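Local coordinates for protein 433aa long hypothetical phosphoribosylglycinamide formyl transferase (Pyrococcus horikoshii, PDB 2DWC) that is a hypothetical protein of the ATP-grasp superfamily, related to PurT by its C-terminal domain, and binds adenosine-5'-diphosphate, at residues K21-K32 / V45-A56; E213-E221 / R319-P327. All blocks are in the same frame, centred on the assembly; numbering follows the deposited sequence.

Both contacts are buried, about 22 Å apart between centres, and they share no helix or strand. Contact 1 is local: two neighbouring parallel strands and the turns after them, joined by backbone hydrogen bonds and by one serine and one aspartate. Contact 2 brings together segments almost a hundred residues apart, the end of strand 209-219 and the end of helix 313-322, through apolar packing, a histidine face and two bridging waters. The regions meet where Ile22 CG2 packs on Leu322 CD2 at 4.2 Å. Each contact also reaches the second subunit, Lys32 through a hydrogen bond and Pro325 by packing.

Contact 1. Residues K21-K32 / V45-A56; sequences KILLLGSGELGK and VVAVDRYANAPA
The carbonyl O of Val48 is gripped twice by the turn after strand 21-25: Gly26 N donates to it at 2.8 Å, tilted 28° from the carbonyl plane, and Ser27 OG adds a weak bond. The serine hydroxyl sits there because OG lies beside its own backbone N (chi1 -60°), which also brings OG to 3.4 Å from Ala47 CB. Ser27 N turns to Asp49 and gives a nearly straight bond to OD2 at 2.7 Å, on the anti side but well out of the carboxylate plane; the other carboxylate oxygen, OD1, takes Arg50 N, so both oxygens are tied to backbone. Ser27 O in turn receives Ala56 N at 2.9 Å from above the carbonyl plane, and Ser27 CB rests between the methyls of Ala54 and Ala56.

Further back, strands 21-25 and 45-49 run parallel at 13°, joined by Val46 N to Ile22 O, Leu24 N to Val46 O and Val48 N to Leu24 O. On one face Leu23 CD1 touches both Val46 CG1 and Val48 CG2, at 3.5 Å from Val46 CG1, tighter than usual; helix 71-81 packs over these residues. On the other face Leu24 CD1 bridges Val45 CG1 and Ala56 CB, and helix 29-40 packs on Ile22 and Val45.

The extended chain of Lys32 crosses Pro55 at about a right angle, CD lying 3.8 Å from Pro55 CB, and carries NZ to Gln39 O of the second subunit. Ala56 CB closes on the backbone of Gly31 and Lys32. Gly28 occupies the N-cap of helix 29-40. Strand, glycine-rich turn and helix, with an acidic residue ending the next strand, form the first beta-alpha-beta unit of a Rossmann-like preATP-grasp domain.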
loop_
_atom_site.group_PDB
_atom_site.type_symbol
_atom_site.label_atom_id
_atom_site.label_comp_id
_atom_site.label_asym_id
_atom_site.label_seq_id
_atom_site.Cartn_x
_atom_site.Cartn_y
_atom_site.Cartn_z
ATOM N N LYS B 21 18.874 1.105 3.966
ATOM C CA LYS B 21 18.209 0.534 5.151
ATOM C C LYS B 21 17.669 1.643 6.065
ATOM O O LYS B 21 18.345 2.658 6.296
ATOM C CB LYS B 21 19.255 -0.288 5.952
ATOM C CG LYS B 21 18.658 -1.008 7.195
ATOM C CD LYS B 21 19.823 -1.579 8.042
ATOM C CE LYS B 21 20.532 -2.670 7.258
ATOM N NZ LYS B 21 21.683 -3.235 8.050
ATOM N N ILE B 22 16.426 1.494 6.500
ATOM C CA ILE B 22 15.900 2.461 7.469
ATOM C C ILE B 22 15.730 1.752 8.797
ATOM O O ILE B 22 15.507 0.543 8.822
ATOM C CB ILE B 22 14.535 3.033 7.047
ATOM C CG1 ILE B 22 13.479 1.908 6.888
ATOM C CG2 ILE B 22 14.731 3.850 5.734
ATOM C CD1 ILE B 22 12.068 2.489 6.558
ATOM N N LEU B 23 15.845 2.515 9.900
ATOM C CA LEU B 23 15.707 1.970 11.241
ATOM C C LEU B 23 14.533 2.738 11.867
ATOM O O LEU B 23 14.633 3.948 12.101
ATOM C CB LEU B 23 17.006 2.209 12.056
ATOM C CG LEU B 23 16.938 1.634 13.465
ATOM C CD1 LEU B 23 16.841 0.098 13.440
ATOM C CD2 LEU B 23 18.195 2.081 14.229
ATOM N N LEU B 24 13.425 2.025 12.072
ATOM C CA LEU B 24 12.234 2.634 12.676
ATOM C C LEU B 24 12.313 2.541 14.206
ATOM O O LEU B 24 12.393 1.439 14.733
ATOM C CB LEU B 24 10.970 1.882 12.204
ATOM C CG LEU B 24 10.761 1.977 10.681
ATOM C CD1 LEU B 24 9.570 1.100 10.311
ATOM C CD2 LEU B 24 10.419 3.431 10.274
ATOM N N LEU B 25 12.360 3.676 14.913
ATOM C CA LEU B 25 12.365 3.633 16.393
ATOM C C LEU B 25 10.911 3.880 16.780
ATOM O O LEU B 25 10.452 5.039 16.882
ATOM C CB LEU B 25 13.323 4.675 16.960
ATOM C CG LEU B 25 14.780 4.433 16.502
ATOM C CD1 LEU B 25 15.695 5.467 17.276
ATOM C CD2 LEU B 25 15.302 2.975 16.778
ATOM N N GLY B 26 10.173 2.778 17.030
ATOM C CA GLY B 26 8.736 2.893 17.255
ATOM C C GLY B 26 8.128 2.167 16.077
ATOM O O GLY B 26 8.357 2.541 14.913
ATOM N N SER B 27 7.357 1.103 16.357
ATOM C CA SER B 27 6.834 0.268 15.288
ATOM C C SER B 27 5.325 0.179 15.282
ATOM O O SER B 27 4.762 -0.877 15.006
ATOM C CB SER B 27 7.440 -1.146 15.426
ATOM O OG SER B 27 8.876 -1.069 15.329
ATOM N N GLY B 28 4.670 1.290 15.627
ATOM C CA GLY B 28 3.203 1.317 15.585
ATOM C C GLY B 28 2.653 1.416 14.151
ATOM O O GLY B 28 3.372 1.194 13.168
ATOM N N GLU B 29 1.365 1.775 14.041
ATOM C CA GLU B 29 0.718 1.828 12.752
ATOM C C GLU B 29 1.362 2.814 11.764
ATOM O O GLU B 29 1.299 2.572 10.562
ATOM C CB GLU B 29 -0.774 2.148 12.932
ATOM C CG GLU B 29 -1.042 3.436 13.712
ATOM C CD GLU B 29 -1.312 3.238 15.230
ATOM O OE1 GLU B 29 -0.647 2.420 15.932
ATOM O OE2 GLU B 29 -2.196 3.966 15.723
ATOM N N LEU B 30 1.922 3.914 12.268
ATOM C CA LEU B 30 2.540 4.883 11.378
ATOM C C LEU B 30 3.832 4.274 10.812
ATOM O O LEU B 30 4.089 4.344 9.597
ATOM C CB LEU B 30 2.814 6.185 12.166
ATOM C CG LEU B 30 1.548 6.787 12.822
ATOM C CD1 LEU B 30 1.919 8.225 13.218
ATOM C CD2 LEU B 30 0.325 6.820 11.881
ATOM N N GLY B 31 4.602 3.641 11.682
ATOM C CA GLY B 31 5.820 2.987 11.220
ATOM C C GLY B 31 5.501 1.845 10.261
ATOM O O GLY B 31 6.256 1.546 9.325
ATOM N N LYS B 32 4.375 1.168 10.486
ATOM C CA LYS B 32 4.012 0.057 9.594
ATOM C C LYS B 32 3.830 0.555 8.155
ATOM O O LYS B 32 4.272 -0.121 7.208
ATOM C CB LYS B 32 2.695 -0.599 10.082
ATOM C CG LYS B 32 2.271 -1.808 9.281
ATOM C CD LYS B 32 0.934 -2.348 9.873
ATOM C CE LYS B 32 0.693 -3.774 9.430
ATOM N NZ LYS B 32 -0.657 -4.245 9.936
ATOM N N VAL B 45 14.208 -2.750 5.859
ATOM C CA VAL B 45 13.603 -2.141 7.055
ATOM C C VAL B 45 13.912 -2.894 8.338
ATOM O O VAL B 45 13.701 -4.106 8.400
ATOM C CB VAL B 45 12.043 -2.153 6.954
ATOM C CG1 VAL B 45 11.410 -1.443 8.170
ATOM C CG2 VAL B 45 11.620 -1.426 5.679
ATOM N N VAL B 46 14.393 -2.173 9.348
ATOM C CA VAL B 46 14.634 -2.787 10.644
ATOM C C VAL B 46 13.707 -1.980 11.570
ATOM O O VAL B 46 13.745 -0.749 11.576
ATOM C CB VAL B 46 16.076 -2.643 11.064
ATOM C CG1 VAL B 46 16.258 -3.208 12.467
ATOM C CG2 VAL B 46 16.927 -3.412 10.109
ATOM N N ALA B 47 12.867 -2.699 12.318
ATOM C CA ALA B 47 11.868 -2.061 13.183
ATOM C C ALA B 47 12.165 -2.333 14.640
ATOM O O ALA B 47 12.360 -3.486 15.022
ATOM C CB ALA B 47 10.475 -2.653 12.815
ATOM N N VAL B 48 12.121 -1.285 15.447
ATOM C CA VAL B 48 12.408 -1.398 16.881
ATOM C C VAL B 48 11.225 -0.934 17.714
ATOM O O VAL B 48 10.533 0.037 17.365
ATOM C CB VAL B 48 13.624 -0.469 17.238
ATOM C CG1 VAL B 48 14.079 -0.646 18.730
ATOM C CG2 VAL B 48 14.799 -0.791 16.275
ATOM N N ASP B 49 10.970 -1.632 18.813
ATOM C CA ASP B 49 9.953 -1.165 19.742
ATOM C C ASP B 49 10.124 -1.895 21.077
ATOM O O ASP B 49 11.045 -2.700 21.225
ATOM C CB ASP B 49 8.521 -1.321 19.197
ATOM C CG ASP B 49 7.583 -0.226 19.714
ATOM O OD1 ASP B 49 7.598 0.091 20.943
ATOM O OD2 ASP B 49 6.766 0.295 18.907
ATOM N N ARG B 50 9.265 -1.591 22.043
ATOM C CA ARG B 50 9.389 -2.206 23.370
ATOM C C ARG B 50 8.681 -3.520 23.513
ATOM O O ARG B 50 8.781 -4.175 24.584
ATOM C CB ARG B 50 8.880 -1.231 24.467
ATOM C CG ARG B 50 7.432 -0.898 24.291
ATOM C CD ARG B 50 6.992 0.226 25.255
ATOM N NE ARG B 50 7.264 -0.109 26.648
ATOM C CZ ARG B 50 6.641 -1.073 27.328
ATOM N NH1 ARG B 50 5.703 -1.823 26.743
ATOM N NH2 ARG B 50 6.921 -1.252 28.615
ATOM N N TYR B 51 7.964 -3.942 22.464
ATOM C CA TYR B 51 7.277 -5.237 22.531
ATOM C C TYR B 51 7.459 -5.920 21.206
ATOM O O TYR B 51 7.782 -5.256 20.226
ATOM C CB TYR B 51 5.794 -5.057 22.863
ATOM C CG TYR B 51 4.964 -4.346 21.826
ATOM C CD1 TYR B 51 4.110 -5.064 20.972
ATOM C CD2 TYR B 51 5.001 -2.943 21.718
ATOM C CE1 TYR B 51 3.304 -4.406 20.040
ATOM C CE2 TYR B 51 4.189 -2.273 20.777
ATOM C CZ TYR B 51 3.349 -3.023 19.951
ATOM O OH TYR B 51 2.559 -2.364 19.031
ATOM N N ALA B 52 7.268 -7.242 21.172
ATOM C CA ALA B 52 7.484 -7.979 19.933
ATOM C C ALA B 52 6.238 -8.011 19.047
ATOM O O ALA B 52 5.117 -7.806 19.528
ATOM C CB ALA B 52 7.936 -9.487 20.263
ATOM N N ASN B 53 6.478 -8.267 17.756
ATOM C CA ASN B 53 5.393 -8.346 16.770
ATOM C C ASN B 53 4.550 -7.085 16.701
ATOM O O ASN B 53 3.362 -7.126 16.417
ATOM C CB ASN B 53 4.530 -9.601 17.027
ATOM C CG ASN B 53 5.284 -10.886 16.702
ATOM O OD1 ASN B 53 6.084 -10.923 15.750
ATOM N ND2 ASN B 53 5.018 -11.955 17.459
ATOM N N ALA B 54 5.194 -5.944 16.938
ATOM C CA ALA B 54 4.513 -4.652 16.801
ATOM C C ALA B 54 4.156 -4.554 15.299
ATOM O O ALA B 54 4.792 -5.193 14.435
ATOM C CB ALA B 54 5.494 -3.523 17.222
ATOM N N PRO B 55 3.164 -3.726 14.954
ATOM C CA PRO B 55 2.739 -3.602 13.553
ATOM C C PRO B 55 3.840 -3.501 12.508
ATOM O O PRO B 55 3.848 -4.276 11.539
ATOM C CB PRO B 55 1.803 -2.387 13.584
ATOM C CG PRO B 55 1.150 -2.499 14.966
ATOM C CD PRO B 55 2.375 -2.879 15.862
ATOM N N ALA B 56 4.784 -2.569 12.692
ATOM C CA ALA B 56 5.848 -2.415 11.691
ATOM C C ALA B 56 6.824 -3.585 11.663
ATOM O O ALA B 56 7.427 -3.882 10.620
ATOM C CB ALA B 56 6.598 -1.106 11.920
#

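Contact 2. Residues E213-E221 / R319-P327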
loop_
_atom_site.group_PDB
_atom_site.type_symbol
_atom_site.label_atom_id
_atom_site.label_comp_id
_atom_site.label_asym_id
_atom_site.label_seq_id
_atom_site.Cartn_x
_atom_site.Cartn_y
_atom_site.Cartn_z
ATOM N N GLU B 213 -1.104 20.555 9.172
ATOM C CA GLU B 213 -0.506 20.801 7.874
ATOM C C GLU B 213 0.721 19.881 7.781
ATOM O O GLU B 213 1.689 20.022 8.566
ATOM C CB GLU B 213 -0.074 22.266 7.714
ATOM C CG GLU B 213 0.591 22.541 6.369
ATOM C CD GLU B 213 -0.248 22.091 5.172
ATOM O OE1 GLU B 213 -1.482 22.252 5.235
ATOM O OE2 GLU B 213 0.321 21.594 4.156
ATOM N N LEU B 214 0.684 18.959 6.810
ATOM C CA LEU B 214 1.758 17.965 6.652
ATOM C C LEU B 214 2.883 18.437 5.768
ATOM O O LEU B 214 3.192 17.818 4.743
ATOM C CB LEU B 214 1.129 16.674 6.104
ATOM C CG LEU B 214 0.115 16.051 7.076
ATOM C CD1 LEU B 214 -0.746 15.002 6.316
ATOM C CD2 LEU B 214 0.858 15.420 8.285
ATOM N N ALA B 215 3.512 19.557 6.153
ATOM C CA ALA B 215 4.620 20.121 5.359
ATOM C C ALA B 215 5.795 19.127 5.269
ATOM O O ALA B 215 6.174 18.505 6.263
ATOM C CB ALA B 215 5.108 21.417 6.008
ATOM N N VAL B 216 6.336 18.941 4.079
ATOM C CA VAL B 216 7.484 18.034 3.947
ATOM C C VAL B 216 8.689 18.734 3.355
ATOM O O VAL B 216 8.599 19.369 2.295
ATOM C CB VAL B 216 7.097 16.747 3.100
ATOM C CG1 VAL B 216 6.577 17.108 1.693
ATOM C CG2 VAL B 216 8.316 15.818 2.942
ATOM N N ARG B 217 9.828 18.633 4.067
ATOM C CA ARG B 217 11.103 19.200 3.623
ATOM C C ARG B 217 11.833 18.111 2.862
ATOM O O ARG B 217 12.017 17.018 3.366
ATOM C CB ARG B 217 11.936 19.641 4.829
ATOM C CG ARG B 217 11.437 21.013 5.409
ATOM C CD ARG B 217 12.146 21.435 6.692
ATOM N NE ARG B 217 13.588 21.447 6.459
ATOM C CZ ARG B 217 14.265 22.492 5.997
ATOM N NH1 ARG B 217 13.633 23.635 5.716
ATOM N NH2 ARG B 217 15.568 22.398 5.837
ATOM N N HIS B 218 12.304 18.406 1.662
ATOM C CA HIS B 218 12.958 17.356 0.862
ATOM C C HIS B 218 13.802 18.047 -0.208
ATOM O O HIS B 218 13.692 19.259 -0.390
ATOM C CB HIS B 218 11.857 16.507 0.173
ATOM C CG HIS B 218 10.992 17.312 -0.764
ATOM N ND1 HIS B 218 11.241 17.415 -2.118
ATOM C CD2 HIS B 218 9.870 18.035 -0.534
ATOM C CE1 HIS B 218 10.297 18.156 -2.683
ATOM N NE2 HIS B 218 9.453 18.542 -1.744
ATOM N N PHE B 219 14.639 17.269 -0.895
ATOM C CA PHE B 219 15.475 17.814 -1.968
ATOM C C PHE B 219 14.666 17.983 -3.235
ATOM O O PHE B 219 13.772 17.174 -3.546
ATOM C CB PHE B 219 16.622 16.859 -2.317
ATOM C CG PHE B 219 17.728 16.830 -1.286
ATOM C CD1 PHE B 219 18.469 17.988 -0.994
ATOM C CD2 PHE B 219 17.982 15.664 -0.553
ATOM C CE1 PHE B 219 19.436 17.990 0.016
ATOM C CE2 PHE B 219 18.949 15.655 0.466
ATOM C CZ PHE B 219 19.681 16.837 0.749
ATOM N N ASP B 220 14.965 19.052 -3.962
ATOM C CA ASP B 220 14.345 19.257 -5.263
ATOM C C ASP B 220 15.315 18.683 -6.272
ATOM O O ASP B 220 16.413 18.213 -5.932
ATOM C CB ASP B 220 14.053 20.755 -5.546
ATOM C CG ASP B 220 15.318 21.639 -5.608
ATOM O OD1 ASP B 220 16.455 21.143 -5.798
ATOM O OD2 ASP B 220 15.154 22.877 -5.493
ATOM N N GLU B 221 14.923 18.707 -7.545
ATOM C CA GLU B 221 15.759 18.128 -8.570
ATOM C C GLU B 221 17.142 18.748 -8.692
ATOM O O GLU B 221 18.069 18.107 -9.188
ATOM C CB GLU B 221 15.016 18.188 -9.918
ATOM C CG GLU B 221 15.349 17.067 -10.843
ATOM C CD GLU B 221 14.493 17.071 -12.113
ATOM O OE1 GLU B 221 13.453 17.768 -12.146
ATOM O OE2 GLU B 221 14.865 16.363 -13.074
ATOM N N ARG B 319 10.434 9.067 1.258
ATOM C CA ARG B 319 11.162 9.631 0.118
ATOM C C ARG B 319 12.040 10.784 0.576
ATOM O O ARG B 319 13.218 10.865 0.219
ATOM C CB ARG B 319 10.158 10.099 -0.964
ATOM C CG ARG B 319 9.576 8.858 -1.735
ATOM C CD ARG B 319 8.403 9.220 -2.612
ATOM N NE ARG B 319 8.813 10.084 -3.710
ATOM C CZ ARG B 319 8.534 9.872 -5.008
ATOM N NH1 ARG B 319 7.855 8.810 -5.406
ATOM N NH2 ARG B 319 8.909 10.769 -5.927
ATOM N N ALA B 320 11.466 11.663 1.376
ATOM C CA ALA B 320 12.227 12.828 1.815
ATOM C C ALA B 320 13.492 12.392 2.553
ATOM O O ALA B 320 14.563 12.908 2.265
ATOM C CB ALA B 320 11.384 13.731 2.763
ATOM N N VAL B 321 13.372 11.443 3.497
ATOM C CA VAL B 321 14.559 11.080 4.298
ATOM C C VAL B 321 15.594 10.174 3.651
ATOM O O VAL B 321 16.715 10.023 4.187
ATOM C CB VAL B 321 14.156 10.549 5.720
ATOM C CG1 VAL B 321 13.171 11.518 6.361
ATOM C CG2 VAL B 321 13.530 9.139 5.634
ATOM N N LEU B 322 15.250 9.598 2.498
ATOM C CA LEU B 322 16.193 8.812 1.709
ATOM C C LEU B 322 16.909 9.793 0.734
ATOM O O LEU B 322 17.854 9.395 0.053
ATOM C CB LEU B 322 15.464 7.739 0.876
ATOM C CG LEU B 322 15.002 6.547 1.735
ATOM C CD1 LEU B 322 14.226 5.560 0.846
ATOM C CD2 LEU B 322 16.242 5.905 2.382
ATOM N N GLY B 323 16.451 11.052 0.715
ATOM C CA GLY B 323 17.024 12.073 -0.185
ATOM C C GLY B 323 16.416 12.026 -1.589
ATOM O O GLY B 323 16.951 12.621 -2.516
ATOM N N LEU B 324 15.268 11.369 -1.758
ATOM C CA LEU B 324 14.636 11.277 -3.082
ATOM C C LEU B 324 13.758 12.518 -3.300
ATOM O O LEU B 324 13.322 13.191 -2.354
ATOM C CB LEU B 324 13.761 10.008 -3.161
ATOM C CG LEU B 324 14.612 8.734 -3.058
ATOM C CD1 LEU B 324 13.671 7.503 -2.820
ATOM C CD2 LEU B 324 15.432 8.503 -4.307
ATOM N N PRO B 325 13.445 12.809 -4.566
ATOM C CA PRO B 325 12.602 13.960 -4.866
ATOM C C PRO B 325 11.114 13.638 -4.652
ATOM O O PRO B 325 10.698 12.463 -4.536
ATOM C CB PRO B 325 12.912 14.243 -6.345
ATOM C CG PRO B 325 13.273 12.922 -6.886
ATOM C CD PRO B 325 14.055 12.243 -5.781
ATOM N N ILE B 326 10.321 14.697 -4.579
ATOM C CA ILE B 326 8.870 14.568 -4.454
ATOM C C ILE B 326 8.278 15.618 -5.411
ATOM O O ILE B 326 8.526 16.835 -5.253
ATOM C CB ILE B 326 8.385 14.918 -3.040
ATOM C CG1 ILE B 326 8.925 13.869 -2.033
ATOM C CG2 ILE B 326 6.834 15.018 -3.048
ATOM C CD1 ILE B 326 8.715 14.263 -0.517
ATOM N N PRO B 327 7.534 15.171 -6.424
ATOM C CA PRO B 327 6.924 16.125 -7.374
ATOM C C PRO B 327 5.921 17.054 -6.693
ATOM O O PRO B 327 5.166 16.654 -5.787
ATOM C CB PRO B 327 6.211 15.217 -8.384
ATOM C CG PRO B 327 6.892 13.905 -8.247
ATOM C CD PRO B 327 7.212 13.779 -6.792
HETATM O O HOH W 1 14.639 14.368 -0.220
HETATM O O HOH W 2 11.609 17.051 -5.395
#
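Packing centres on Ala320 CB, which meets Val216 CG2 at 3.7 Å and His218 CB, and also lies against the carbonyl O of Arg217. Val216 and Ile326 reach toward each other tip to tip, CG2 to CD1 at 3.8 Å. With its CG anti to the carbonyl carbon (chi1 -74°), Phe219 turns a ring edge to Gly323, just past the helix end, whose CA lies in the ring plane 3.7 Å from Phe219 CD2.

The aromatic contact belongs to His218, whose imidazole receives Ile326 CB over the centre of one face. In this CH-pi contact Ile326 CB lies 3.9 Å from the centroid of the His218 ring, 13° off its normal. The ring is pinned at two points: ND1 donates to Phe219 O from well above that carbonyl's plane, and NE2 bonds Thr228 on the neighbouring strand 225-238.

The contact thus lays the chain leaving helix 313-322 against the end of strand 209-219, a strand of the ATP-grasp region. Gly323, at positive phi, ends the helix in a Schellman motif, with Gly323 N bonded to Ala320 O and Leu324 N to Arg319 O.

Water carries the polar links between the segments. One molecule accepts from Phe219 N and donates to Ala320 O and Leu324 O, the latter at 2.8 Å; a second donates to Phe219 O and accepts from Ile326 N. Within 319-327, Arg319 grips Pro325 O side-on, NE at 3.1 Å and NH2 at 2.8 Å, the oxygen lying near the guanidinium plane.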